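Long-range contacts in citryl-spermidine/3,4-dihydroxybenzoyl-citryl-spermidine:spermidine ligase (Bacillus anthracis, PDB 3TO3), which catalyses the ATP-dependent condensation of spermidine with citryl-spermidine intermediates in the biosynthesis of the siderophore petrobactin: residues 167-172 against 304-309; 319-324 against 347-352; 421-426 against 541-546. All coordinates share one frame; numbering follows the deposited sequence. Where two conformers were deposited one is given.

Interaction 1. Residues 167-172 against 304-309; sequences YKARIG and ILNTST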
ATOM      1  N   TYR B 167      -3.174 -13.453  11.919  1.00 50.81           N
ATOM      2  CA  TYR B 167      -4.125 -14.310  11.217  1.00 49.10           C
ATOM      3  C   TYR B 167      -5.225 -13.563  10.469  1.00 47.62           C
ATOM      4  O   TYR B 167      -6.034 -14.167   9.771  1.00 59.93           O
ATOM      5  CB  TYR B 167      -4.774 -15.249  12.262  1.00 56.25           C
ATOM      6  CG  TYR B 167      -5.256 -14.560  13.553  1.00 46.42           C
ATOM      7  CD1 TYR B 167      -6.500 -13.937  13.611  1.00 49.67           C
ATOM      8  CD2 TYR B 167      -4.455 -14.500  14.687  1.00 51.85           C
ATOM      9  CE1 TYR B 167      -6.950 -13.300  14.768  1.00 49.94           C
ATOM     10  CE2 TYR B 167      -4.898 -13.864  15.858  1.00 46.58           C
ATOM     11  CZ  TYR B 167      -6.153 -13.270  15.884  1.00 50.01           C
ATOM     12  OH  TYR B 167      -6.614 -12.629  17.009  1.00 50.90           O
ATOM     13  N   LYS B 168      -5.351 -12.290  10.804  1.00 48.55           N
ATOM     14  CA  LYS B 168      -6.208 -11.258  10.199  1.00 53.69           C
ATOM     15  C   LYS B 168      -5.697 -10.055   9.367  1.00 49.42           C
ATOM     16  O   LYS B 168      -6.421  -9.064   9.262  1.00 54.06           O
ATOM     17  CB  LYS B 168      -7.403 -10.914  11.094  1.00 54.91           C
ATOM     18  CG  LYS B 168      -8.733 -11.095  10.365  1.00 53.64           C
ATOM     19  CD  LYS B 168      -9.882 -11.128  11.363  1.00 47.33           C
ATOM     20  CE  LYS B 168     -10.346 -12.554  11.600  1.00 49.47           C
ATOM     21  NZ  LYS B 168     -11.466 -12.595  12.551  1.00 52.49           N
ATOM     22  N   ALA B 169      -4.426 -10.006   9.005  1.00 44.79           N
ATOM     23  CA  ALA B 169      -3.836  -8.740   8.544  1.00 40.53           C
ATOM     24  C   ALA B 169      -4.669  -7.984   7.516  1.00 43.25           C
ATOM     25  O   ALA B 169      -4.944  -6.778   7.694  1.00 42.77           O
ATOM     26  CB  ALA B 169      -2.441  -8.964   8.011  1.00 34.44           C
ATOM     27  N   ARG B 170      -5.065  -8.687   6.464  1.00 40.94           N
ATOM     28  CA  ARG B 170      -5.814  -8.090   5.358  1.00 47.20           C
ATOM     29  C   ARG B 170      -5.237  -6.759   4.875  1.00 49.49           C
ATOM     30  O   ARG B 170      -5.976  -5.773   4.778  1.00 46.49           O
ATOM     31  CB  ARG B 170      -7.280  -7.884   5.740  1.00 51.23           C
ATOM     32  CG  ARG B 170      -8.121  -9.138   5.682  1.00 57.97           C
ATOM     33  CD  ARG B 170      -9.440  -8.982   6.434  1.00 49.93           C
ATOM     34  NE  ARG B 170      -9.960 -10.285   6.810  1.00 50.03           N
ATOM     35  CZ  ARG B 170     -11.136 -10.504   7.393  1.00 46.92           C
ATOM     36  NH1 ARG B 170     -11.941  -9.493   7.693  1.00 40.85           N
ATOM     37  NH2 ARG B 170     -11.489 -11.747   7.700  1.00 49.24           N
ATOM     38  N   ILE B 171      -3.933  -6.710   4.597  1.00 50.80           N
ATOM     39  CA  ILE B 171      -3.306  -5.470   4.090  1.00 38.72           C
ATOM     40  C   ILE B 171      -3.915  -5.074   2.717  1.00 43.07           C
ATOM     41  O   ILE B 171      -3.936  -5.859   1.748  1.00 48.51           O
ATOM     42  CB  ILE B 171      -1.761  -5.603   3.992  1.00 56.15           C
ATOM     43  CG1 ILE B 171      -1.198  -6.348   5.219  1.00 46.20           C
ATOM     44  CG2 ILE B 171      -1.057  -4.208   3.761  1.00 35.20           C
ATOM     45  CD1 ILE B 171      -1.381  -5.659   6.541  1.00 45.29           C
ATOM     46  N   GLY B 172      -4.381  -3.834   2.637  1.00 44.17           N
ATOM     47  CA  GLY B 172      -5.230  -3.370   1.546  1.00 37.72           C
ATOM     48  C   GLY B 172      -6.690  -3.081   1.892  1.00 44.47           C
ATOM     49  O   GLY B 172      -7.302  -2.279   1.178  1.00 47.29           O
ATOM     50  N   ILE B 304      -4.455  -8.561  -1.889  1.00 51.92           N
ATOM     51  CA  ILE B 304      -4.453  -8.142  -0.499  1.00 64.77           C
ATOM     52  C   ILE B 304      -3.551  -9.162   0.159  1.00 64.86           C
ATOM     53  O   ILE B 304      -3.348 -10.287  -0.344  1.00 56.36           O
ATOM     54  CB  ILE B 304      -5.859  -8.143   0.253  1.00 62.05           C
ATOM     55  CG1 ILE B 304      -6.385  -9.558   0.463  1.00 65.32           C
ATOM     56  CG2 ILE B 304      -6.908  -7.231  -0.382  1.00 51.35           C
ATOM     57  CD1 ILE B 304      -7.600  -9.609   1.377  1.00 72.18           C
ATOM     58  N   LEU B 305      -2.997  -8.761   1.285  1.00 62.24           N
ATOM     59  CA  LEU B 305      -2.068  -9.612   1.965  1.00 64.96           C
ATOM     60  C   LEU B 305      -2.679 -10.094   3.273  1.00 63.75           C
ATOM     61  O   LEU B 305      -2.989  -9.306   4.180  1.00 62.69           O
ATOM     62  CB  LEU B 305      -0.774  -8.857   2.197  1.00 73.35           C
ATOM     63  CG  LEU B 305       0.418  -9.725   2.542  1.00 88.50           C
ATOM     64  CD1 LEU B 305       1.472  -9.587   1.431  1.00 91.95           C
ATOM     65  CD2 LEU B 305       0.952  -9.317   3.927  1.00 92.74           C
ATOM     66  N   ASN B 306      -2.861 -11.405   3.338  1.00 69.90           N
ATOM     67  CA  ASN B 306      -3.326 -12.094   4.524  1.00 88.28           C
ATOM     68  C   ASN B 306      -2.336 -13.171   4.884  1.00104.45           C
ATOM     69  O   ASN B 306      -2.065 -14.058   4.066  1.00112.03           O
ATOM     70  CB  ASN B 306      -4.663 -12.745   4.242  1.00 89.57           C
ATOM     71  CG  ASN B 306      -5.726 -12.238   5.135  1.00 89.87           C
ATOM     72  OD1 ASN B 306      -5.435 -11.605   6.146  1.00 85.41           O
ATOM     73  ND2 ASN B 306      -6.977 -12.502   4.779  1.00 92.82           N
ATOM     74  N   THR B 307      -1.805 -13.104   6.099  1.00111.31           N
ATOM     75  CA  THR B 307      -0.794 -14.058   6.550  1.00118.18           C
ATOM     76  C   THR B 307       0.510 -13.931   5.746  1.00119.17           C
ATOM     77  O   THR B 307       1.236 -14.907   5.549  1.00119.80           O
ATOM     78  CB  THR B 307      -1.333 -15.527   6.569  1.00131.77           C
ATOM     79  OG1 THR B 307      -0.654 -16.275   7.583  1.00132.15           O
ATOM     80  CG2 THR B 307      -1.163 -16.229   5.212  1.00130.65           C
ATOM     81  N   SER B 308       0.784 -12.710   5.291  1.00119.30           N
ATOM     82  CA  SER B 308       2.071 -12.354   4.678  1.00119.99           C
ATOM     83  C   SER B 308       2.232 -12.650   3.174  1.00110.75           C
ATOM     84  O   SER B 308       3.258 -12.294   2.581  1.00111.29           O
ATOM     85  CB  SER B 308       3.240 -12.935   5.488  1.00126.78           C
ATOM     86  OG  SER B 308       3.139 -12.564   6.857  1.00129.69           O
ATOM     87  N   THR B 309       1.233 -13.283   2.560  1.00 99.87           N
ATOM     88  CA  THR B 309       1.277 -13.578   1.124  1.00 93.41           C
ATOM     89  C   THR B 309       0.145 -12.921   0.329  1.00 82.30           C
ATOM     90  O   THR B 309      -0.992 -12.857   0.802  1.00 76.32           O
ATOM     91  CB  THR B 309       1.163 -15.078   0.874  1.00 97.13           C
ATOM     92  OG1 THR B 309       1.430 -15.789   2.093  1.00101.67           O
ATOM     93  CG2 THR B 309       2.120 -15.503  -0.238  1.00 96.21           C
TER
HETATM   94  O   HOH W   1      -8.665 -13.437   7.206  1.00 67.22           O

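Interaction 2. Residues 319-324 against 347-352; sequences ASAPAI and LKEFSS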
ATOM      1  N   ALA B 319      -3.653 -22.624 -14.610  1.00 47.02           N
ATOM      2  CA  ALA B 319      -3.607 -23.382 -15.860  1.00 51.70           C
ATOM      3  C   ALA B 319      -3.696 -24.896 -15.625  1.00 56.18           C
ATOM      4  O   ALA B 319      -4.308 -25.629 -16.414  1.00 54.91           O
ATOM      5  CB  ALA B 319      -2.350 -23.052 -16.625  1.00 42.81           C
ATOM      6  N   SER B 320      -3.081 -25.371 -14.548  1.00 43.98           N
ATOM      7  CA  SER B 320      -3.041 -26.805 -14.313  1.00 40.82           C
ATOM      8  C   SER B 320      -4.172 -27.308 -13.389  1.00 42.83           C
ATOM      9  O   SER B 320      -4.242 -28.499 -13.063  1.00 47.17           O
ATOM     10  CB  SER B 320      -1.669 -27.240 -13.787  1.00 39.55           C
ATOM     11  OG  SER B 320      -1.397 -26.545 -12.583  1.00 44.63           O
ATOM     12  N   ALA B 321      -5.072 -26.421 -12.986  1.00 33.26           N
ATOM     13  CA  ALA B 321      -6.029 -26.822 -11.974  1.00 41.42           C
ATOM     14  C   ALA B 321      -7.005 -27.884 -12.489  1.00 46.37           C
ATOM     15  O   ALA B 321      -7.151 -28.924 -11.852  1.00 42.72           O
ATOM     16  CB  ALA B 321      -6.762 -25.620 -11.380  1.00 38.67           C
ATOM     17  N   PRO B 322      -7.674 -27.628 -13.636  1.00 44.38           N
ATOM     18  CA  PRO B 322      -8.621 -28.651 -14.112  1.00 34.08           C
ATOM     19  C   PRO B 322      -7.933 -29.999 -14.323  1.00 37.91           C
ATOM     20  O   PRO B 322      -8.503 -31.017 -13.950  1.00 48.41           O
ATOM     21  CB  PRO B 322      -9.166 -28.062 -15.400  1.00 34.96           C
ATOM     22  CG  PRO B 322      -9.038 -26.521 -15.168  1.00 44.62           C
ATOM     23  CD  PRO B 322      -7.725 -26.397 -14.446  1.00 42.55           C
ATOM     24  N   ALA B 323      -6.685 -30.011 -14.768  1.00 36.70           N
ATOM     25  CA  ALA B 323      -5.994 -31.300 -15.006  1.00 37.52           C
ATOM     26  C   ALA B 323      -5.595 -32.009 -13.738  1.00 43.34           C
ATOM     27  O   ALA B 323      -5.595 -33.240 -13.684  1.00 49.05           O
ATOM     28  CB  ALA B 323      -4.762 -31.108 -15.896  1.00 36.90           C
ATOM     29  N   ILE B 324      -5.242 -31.240 -12.707  1.00 41.75           N
ATOM     30  CA  ILE B 324      -4.919 -31.862 -11.440  1.00 33.40           C
ATOM     31  C   ILE B 324      -6.185 -32.512 -10.859  1.00 44.86           C
ATOM     32  O   ILE B 324      -6.135 -33.632 -10.328  1.00 48.01           O
ATOM     33  CB  ILE B 324      -4.287 -30.869 -10.453  1.00 43.57           C
ATOM     34  CG1 ILE B 324      -2.876 -30.498 -10.912  1.00 45.03           C
ATOM     35  CG2 ILE B 324      -4.232 -31.464  -9.036  1.00 46.02           C
ATOM     36  CD1 ILE B 324      -2.195 -29.444 -10.014  1.00 47.63           C
ATOM     37  N   LEU B 347     -13.504 -32.017  -3.930  1.00 43.70           N
ATOM     38  CA  LEU B 347     -14.295 -30.998  -4.626  1.00 49.13           C
ATOM     39  C   LEU B 347     -13.431 -30.563  -5.813  1.00 50.83           C
ATOM     40  O   LEU B 347     -12.362 -29.955  -5.649  1.00 47.71           O
ATOM     41  CB  LEU B 347     -14.583 -29.803  -3.713  1.00 45.60           C
ATOM     42  CG  LEU B 347     -15.326 -30.145  -2.430  1.00 49.90           C
ATOM     43  CD1 LEU B 347     -15.443 -28.930  -1.550  1.00 37.73           C
ATOM     44  CD2 LEU B 347     -16.730 -30.740  -2.768  1.00 41.42           C
ATOM     45  N   LYS B 348     -13.921 -30.836  -7.016  1.00 39.85           N
ATOM     46  CA  LYS B 348     -13.073 -30.728  -8.181  1.00 44.29           C
ATOM     47  C   LYS B 348     -12.970 -29.266  -8.581  1.00 47.49           C
ATOM     48  O   LYS B 348     -13.989 -28.570  -8.606  1.00 43.70           O
ATOM     49  CB  LYS B 348     -13.615 -31.569  -9.340  1.00 41.77           C
ATOM     50  CG  LYS B 348     -13.561 -33.084  -9.122  1.00 51.80           C
ATOM     51  CD  LYS B 348     -14.060 -33.833 -10.383  1.00 64.79           C
ATOM     52  CE  LYS B 348     -14.597 -35.257 -10.077  1.00109.14           C
ATOM     53  NZ  LYS B 348     -15.995 -35.336  -9.515  1.00102.28           N
ATOM     54  N   GLU B 349     -11.757 -28.815  -8.911  1.00 42.52           N
ATOM     55  CA  GLU B 349     -11.622 -27.503  -9.492  1.00 42.15           C
ATOM     56  C   GLU B 349     -11.712 -27.853 -10.970  1.00 45.79           C
ATOM     57  O   GLU B 349     -10.718 -28.172 -11.602  1.00 48.76           O
ATOM     58  CB  GLU B 349     -10.204 -26.996  -9.107  1.00 36.15           C
ATOM     59  CG  GLU B 349     -10.108 -26.626  -7.578  1.00 45.15           C
ATOM     60  CD  GLU B 349      -8.717 -26.715  -6.929  1.00 52.45           C
ATOM     61  OE1 GLU B 349      -7.665 -26.805  -7.594  1.00 58.78           O
ATOM     62  OE2 GLU B 349      -8.667 -26.693  -5.696  1.00 64.95           O
ATOM     63  N   PHE B 350     -12.899 -27.678 -11.546  1.00 41.53           N
ATOM     64  CA  PHE B 350     -13.164 -28.346 -12.808  1.00 41.53           C
ATOM     65  C   PHE B 350     -13.021 -27.420 -14.011  1.00 43.31           C
ATOM     66  O   PHE B 350     -13.092 -27.846 -15.170  1.00 42.14           O
ATOM     67  CB  PHE B 350     -14.538 -29.056 -12.786  1.00 44.16           C
ATOM     68  CG  PHE B 350     -15.686 -28.124 -12.586  1.00 48.21           C
ATOM     69  CD1 PHE B 350     -16.141 -27.833 -11.306  1.00 46.42           C
ATOM     70  CD2 PHE B 350     -16.285 -27.502 -13.664  1.00 48.16           C
ATOM     71  CE1 PHE B 350     -17.171 -26.961 -11.103  1.00 42.42           C
ATOM     72  CE2 PHE B 350     -17.321 -26.616 -13.467  1.00 53.45           C
ATOM     73  CZ  PHE B 350     -17.773 -26.346 -12.176  1.00 48.87           C
ATOM     74  N   SER B 351     -12.798 -26.149 -13.734  1.00 45.10           N
ATOM     75  CA  SER B 351     -12.624 -25.193 -14.806  1.00 45.97           C
ATOM     76  C   SER B 351     -11.815 -23.996 -14.324  1.00 46.85           C
ATOM     77  O   SER B 351     -11.809 -23.690 -13.122  1.00 43.54           O
ATOM     78  CB  SER B 351     -13.990 -24.776 -15.304  1.00 42.17           C
ATOM     79  OG  SER B 351     -13.875 -24.052 -16.490  1.00 37.59           O
ATOM     80  N   SER B 352     -11.117 -23.326 -15.236  1.00 39.03           N
ATOM     81  CA  SER B 352     -10.322 -22.172 -14.829  1.00 42.26           C
ATOM     82  C   SER B 352     -10.074 -21.297 -16.026  1.00 41.48           C
ATOM     83  O   SER B 352     -10.152 -21.764 -17.125  1.00 45.20           O
ATOM     84  CB  SER B 352      -8.989 -22.605 -14.237  1.00 32.98           C
ATOM     85  OG  SER B 352      -8.164 -23.088 -15.267  1.00 40.24           O
TER
HETATM   86  O   HOH W   2      -7.139 -28.989  -8.991  1.00 52.34           O

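Interaction 3. Residues 421-426 against 541-546; sequences AIIPVI and EEIENH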
ATOM      1  N   ALA B 421     -11.400 -39.503   8.571  1.00 47.03           N
ATOM      2  CA  ALA B 421     -10.833 -38.229   8.146  1.00 45.46           C
ATOM      3  C   ALA B 421      -9.352 -38.319   7.921  1.00 53.84           C
ATOM      4  O   ALA B 421      -8.844 -37.849   6.906  1.00 65.31           O
ATOM      5  CB  ALA B 421     -11.142 -37.108   9.111  1.00 52.18           C
ATOM      6  N   ILE B 422      -8.636 -38.715   8.957  1.00 47.14           N
ATOM      7  CA  ILE B 422      -7.187 -38.707   8.910  1.00 52.13           C
ATOM      8  C   ILE B 422      -6.620 -39.895   8.114  1.00 55.28           C
ATOM      9  O   ILE B 422      -5.657 -39.760   7.351  1.00 52.76           O
ATOM     10  CB  ILE B 422      -6.588 -38.649  10.339  1.00 48.93           C
ATOM     11  CG1 ILE B 422      -6.612 -37.212  10.853  1.00 50.48           C
ATOM     12  CG2 ILE B 422      -5.145 -39.183  10.367  1.00 47.81           C
ATOM     13  CD1 ILE B 422      -7.940 -36.759  11.391  1.00 54.47           C
ATOM     14  N   ILE B 423      -7.217 -41.061   8.296  1.00 47.21           N
ATOM     15  CA  ILE B 423      -6.717 -42.254   7.630  1.00 45.74           C
ATOM     16  C   ILE B 423      -6.668 -42.150   6.089  1.00 47.60           C
ATOM     17  O   ILE B 423      -5.684 -42.561   5.487  1.00 50.12           O
ATOM     18  CB  ILE B 423      -7.471 -43.505   8.113  1.00 47.01           C
ATOM     19  CG1 ILE B 423      -7.284 -43.656   9.627  1.00 47.07           C
ATOM     20  CG2 ILE B 423      -7.025 -44.782   7.347  1.00 43.13           C
ATOM     21  CD1 ILE B 423      -5.842 -43.745  10.058  1.00 47.58           C
ATOM     22  N   PRO B 424      -7.722 -41.601   5.451  1.00 51.23           N
ATOM     23  CA  PRO B 424      -7.711 -41.592   3.983  1.00 47.19           C
ATOM     24  C   PRO B 424      -6.652 -40.658   3.429  1.00 51.41           C
ATOM     25  O   PRO B 424      -6.110 -40.938   2.375  1.00 50.56           O
ATOM     26  CB  PRO B 424      -9.109 -41.094   3.608  1.00 44.84           C
ATOM     27  CG  PRO B 424      -9.937 -41.326   4.839  1.00 57.38           C
ATOM     28  CD  PRO B 424      -8.994 -41.085   5.984  1.00 52.05           C
ATOM     29  N   VAL B 425      -6.365 -39.562   4.118  1.00 42.51           N
ATOM     30  CA  VAL B 425      -5.275 -38.714   3.691  1.00 40.16           C
ATOM     31  C   VAL B 425      -3.962 -39.488   3.732  1.00 47.21           C
ATOM     32  O   VAL B 425      -3.179 -39.426   2.788  1.00 54.11           O
ATOM     33  CB  VAL B 425      -5.134 -37.451   4.572  1.00 47.36           C
ATOM     34  CG1 VAL B 425      -3.967 -36.629   4.090  1.00 43.34           C
ATOM     35  CG2 VAL B 425      -6.425 -36.615   4.566  1.00 43.47           C
ATOM     36  N   ILE B 426      -3.724 -40.226   4.818  1.00 43.21           N
ATOM     37  CA  ILE B 426      -2.472 -40.979   4.975  1.00 42.51           C
ATOM     38  C   ILE B 426      -2.436 -42.128   3.966  1.00 44.46           C
ATOM     39  O   ILE B 426      -1.391 -42.433   3.370  1.00 45.37           O
ATOM     40  CB  ILE B 426      -2.303 -41.505   6.436  1.00 40.48           C
ATOM     41  CG1 ILE B 426      -2.186 -40.321   7.391  1.00 48.25           C
ATOM     42  CG2 ILE B 426      -1.077 -42.378   6.578  1.00 31.65           C
ATOM     43  CD1 ILE B 426      -2.144 -40.697   8.866  1.00 54.96           C
ATOM     44  N   GLU B 541      -2.899 -46.325  17.172  1.00 55.19           N
ATOM     45  CA  GLU B 541      -3.710 -47.526  17.033  1.00 48.24           C
ATOM     46  C   GLU B 541      -4.478 -47.544  15.709  1.00 46.49           C
ATOM     47  O   GLU B 541      -4.506 -48.569  14.993  1.00 46.37           O
ATOM     48  CB  GLU B 541      -4.705 -47.660  18.187  1.00 52.19           C
ATOM     49  CG  GLU B 541      -4.120 -48.079  19.508  1.00 60.67           C
ATOM     50  CD  GLU B 541      -5.114 -47.936  20.669  1.00 67.64           C
ATOM     51  OE1 GLU B 541      -6.324 -48.133  20.464  1.00 68.43           O
ATOM     52  OE2 GLU B 541      -4.686 -47.621  21.793  1.00 77.41           O
ATOM     53  N   GLU B 542      -5.118 -46.419  15.393  1.00 36.41           N
ATOM     54  CA  GLU B 542      -5.912 -46.329  14.180  1.00 41.77           C
ATOM     55  C   GLU B 542      -5.106 -46.453  12.887  1.00 48.78           C
ATOM     56  O   GLU B 542      -5.559 -47.086  11.929  1.00 58.12           O
ATOM     57  CB  GLU B 542      -6.754 -45.063  14.173  1.00 39.67           C
ATOM     58  CG  GLU B 542      -7.724 -45.078  15.293  1.00 49.63           C
ATOM     59  CD  GLU B 542      -8.680 -46.245  15.213  1.00 55.31           C
ATOM     60  OE1 GLU B 542      -8.754 -46.893  14.141  1.00 55.02           O
ATOM     61  OE2 GLU B 542      -9.361 -46.503  16.231  1.00 59.27           O
ATOM     62  N   ILE B 543      -3.927 -45.848  12.862  1.00 47.00           N
ATOM     63  CA  ILE B 543      -3.046 -45.968  11.718  1.00 44.49           C
ATOM     64  C   ILE B 543      -2.689 -47.445  11.607  1.00 42.57           C
ATOM     65  O   ILE B 543      -2.826 -48.040  10.547  1.00 49.74           O
ATOM     66  CB  ILE B 543      -1.772 -45.083  11.874  1.00 47.74           C
ATOM     67  CG1 ILE B 543      -2.097 -43.603  11.659  1.00 50.46           C
ATOM     68  CG2 ILE B 543      -0.674 -45.517  10.904  1.00 41.21           C
ATOM     69  CD1 ILE B 543      -0.977 -42.615  12.255  1.00 39.05           C
ATOM     70  N   GLU B 544      -2.252 -48.042  12.713  1.00 50.71           N
ATOM     71  CA  GLU B 544      -1.883 -49.457  12.712  1.00 49.80           C
ATOM     72  C   GLU B 544      -3.037 -50.354  12.266  1.00 52.38           C
ATOM     73  O   GLU B 544      -2.830 -51.280  11.490  1.00 54.49           O
ATOM     74  CB  GLU B 544      -1.378 -49.915  14.084  1.00 44.98           C
ATOM     75  CG  GLU B 544       0.040 -49.466  14.420  1.00 54.57           C
ATOM     76  CD  GLU B 544       1.109 -50.012  13.476  1.00 62.52           C
ATOM     77  OE1 GLU B 544       1.082 -51.222  13.150  1.00 67.41           O
ATOM     78  OE2 GLU B 544       1.993 -49.219  13.073  1.00 64.10           O
ATOM     79  N   ASN B 545      -4.232 -50.069  12.772  0.59 51.78           N
ATOM     80  CA  ASN B 545      -5.417 -50.846  12.430  0.59 53.73           C
ATOM     81  C   ASN B 545      -5.677 -50.842  10.909  0.59 55.24           C
ATOM     82  O   ASN B 545      -6.019 -51.887  10.324  0.59 53.67           O
ATOM     83  CB  ASN B 545      -6.649 -50.352  13.222  0.59 55.02           C
ATOM     84  CG  ASN B 545      -6.759 -50.978  14.631  0.59 65.20           C
ATOM     85  OD1 ASN B 545      -7.443 -50.441  15.512  0.59 64.44           O
ATOM     86  ND2 ASN B 545      -6.096 -52.115  14.836  0.59 68.26           N
ATOM     87  N   HIS B 546      -5.498 -49.675  10.278  1.00 48.18           N
ATOM     88  CA  HIS B 546      -5.690 -49.518   8.834  1.00 48.44           C
ATOM     89  C   HIS B 546      -4.661 -50.329   8.059  1.00 51.54           C
ATOM     90  O   HIS B 546      -5.014 -51.184   7.248  1.00 53.53           O
ATOM     91  CB  HIS B 546      -5.576 -48.061   8.386  1.00 42.40           C
ATOM     92  CG  HIS B 546      -5.692 -47.889   6.902  1.00 52.09           C
ATOM     93  ND1 HIS B 546      -6.895 -47.991   6.231  1.00 56.89           N
ATOM     94  CD2 HIS B 546      -4.754 -47.639   5.955  1.00 48.17           C
ATOM     95  CE1 HIS B 546      -6.695 -47.807   4.938  1.00 57.90           C
ATOM     96  NE2 HIS B 546      -5.404 -47.596   4.743  1.00 53.98           N
TER

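Interaction 1. Residues 167-172 against 304-309
The side chains of Arg-170 and Asn-306 lie side by side, pointing the same way, with guanidinium and amide planes 66° apart. Lys-168 CG lies over one face of the guanidinium, toward its rim. At the guanidinium edge, in its plane, sits a water, weakly bonded to both Arg-170 NH2 and Asn-306 ND2; Asn-306 ND2 is also near the plane at the edge. With CG opposite its own carbonyl carbon and beside the backbone N, and the chain extended from CG to NE, the arginine runs past the amide, Arg-170 CG lying 3.7 Å from Asn-306 ND2. Asn-306 OD1 turns back to the loop and accepts the backbone Arg-170 N at 3.0 Å, but the donor stands 51° out of the carbonyl plane and misses the lone pairs.

Beyond the amide, Ile-171 N donates to Leu-305 O at 2.8 Å and Leu-305 N to Ile-171 O at 3.1 Å. This closed pair is a single antiparallel hydrogen-bonded bridge. Since Arg-170, with a left-handed backbone, and Ile-171 both face Leu-305, the geometry fits a G1 beta bulge. Ile-171 CB packs against Leu-305 CB at 3.8 Å, flanked by helix 115-138.

Outside the pair, Arg-170 NH1 is bonded to Asn-178 and forms a salt bridge with Glu-184, which also pairs with Lys-168. The side chain of Asn-306 comes within about 4 Å of bound ATP, nearest atoms. The OD1 bond, with the weaker water contact at ND2, probably helps to hold the amide's rotation beside the nucleotide.

Interaction 2. Residues 319-324 against 347-352
Pro-322 presses its ring against the backbone of strand 349-352, and this is where the contact is tight. Pro-322 CA approaches Glu-349 O at 3.3 Å in a CA-H...O contact with an angle of 157° at the hydrogen, while Pro-322 CB lies 3.9 Å from Phe-350 O. Farther along the strand the other ring carbons meet Ser-352: Pro-322 CD is 3.4 Å from Ser-352 OG. That hydroxyl occupies the position between its own backbone N and carbonyl carbon (chi1 72°), which turns it to the helix, where it is bonded to Val-318 O. No direct hydrogen bond joins the two segments.

The axis of helical segment 319-324 passes 6.5 Å from that of strand segment 349-352, their N-to-C directions 149° apart. These segments belong to helix 315-333 and to strand 345-355 of the mixed sheet in the family's IucA/IucC region, with helix 336-342 between them in sequence. The helix is kinked here: Pro-322 has no N-H to give to the preceding turn, and the N of Ala-323 makes no such bond either.

Toward Glu-349 the packing is looser, and bridged by a water. Ala-321 CB stays 4.1 Å from Glu-349 OE1; the water donates to the backbone Ala-321 O at 2.9 Å and to Glu-349 OE1 at 2.6 Å. The glutamate chain is extended beyond CG, which carries the carboxylate past the alanine to Arg-371, its salt-bridge partner through OE2, and to the backbone N of Phe-460. The side chain lies about 8 Å, nearest atoms, from both bound ATP and the magnesium ion.

Interaction 3. Residues 421-426 against 541-546
Ile-423 and His-546 slide past each other in opposite directions, and the isoleucine lays its CG2 methyl over one face of the imidazole. Ile-423 CG2 is 3.6 Å from the ring centroid and 23° off the ring normal, a CH-pi contact displaced toward the CG and ND1 side of the ring, with Ile-423 CG2 to His-546 ND1 at 3.4 Å. His-546 holds its CG anti to the backbone N (chi1 177°), which brings the ring across to the facing helix. There its NE2 is hydrogen-bonded to His-427 ND1, just beyond the segment, a bond that probably helps to fix the ring's rotation.

The CG1-CD1 branch of Ile-423 reaches across to the backbone of helix 541-546. Its CD1 lies 3.8 Å from Glu-542 O and 4.1 Å from Ile-543 CG1. Ile-426 and Ile-543 instead cross at about a right angle, Ile-426 CD1 meeting Ile-543 CG1 at 4.0 Å. Ile-543 CG1 thus meets both Ile-423 and Ile-426. Glu-542 completes the interface with its CB near Ile-423, while its carboxylate turns to Arg-415 and Gln-419.

Around the pair, Tyr-337 meets both Ile-423 and the His-546 ring, and helix 502-528 packs on Ile-426. Axes 10.3 Å apart and a crossing angle of -53° are consistent with ridges-into-grooves packing of i±4 ridges, here between helices 410-432 and 532-547 of the FhuF-like region.

In the fold
The three contacts follow one another along the chain without touching. Interactions 1 and 2 both reach the mixed sheet of the IucA/IucC region, with centres 25 Å apart and nearest atoms about 16 Å apart. Interaction 1 borders the nucleotide site and interaction 2 stands a shell behind it: the side chain of Asn-306 in interaction 1 comes about 4 Å from ATP but about 11 Å from the magnesium ion, whereas Glu-349 in interaction 2 is about 8 Å from each. Interaction 3 lies in the FhuF-like region, away from the annotated sites, its centre 27 Å from that of interaction 2 and 34 Å from that of interaction 1. Its nearest atoms are about 12 Å from interaction 2.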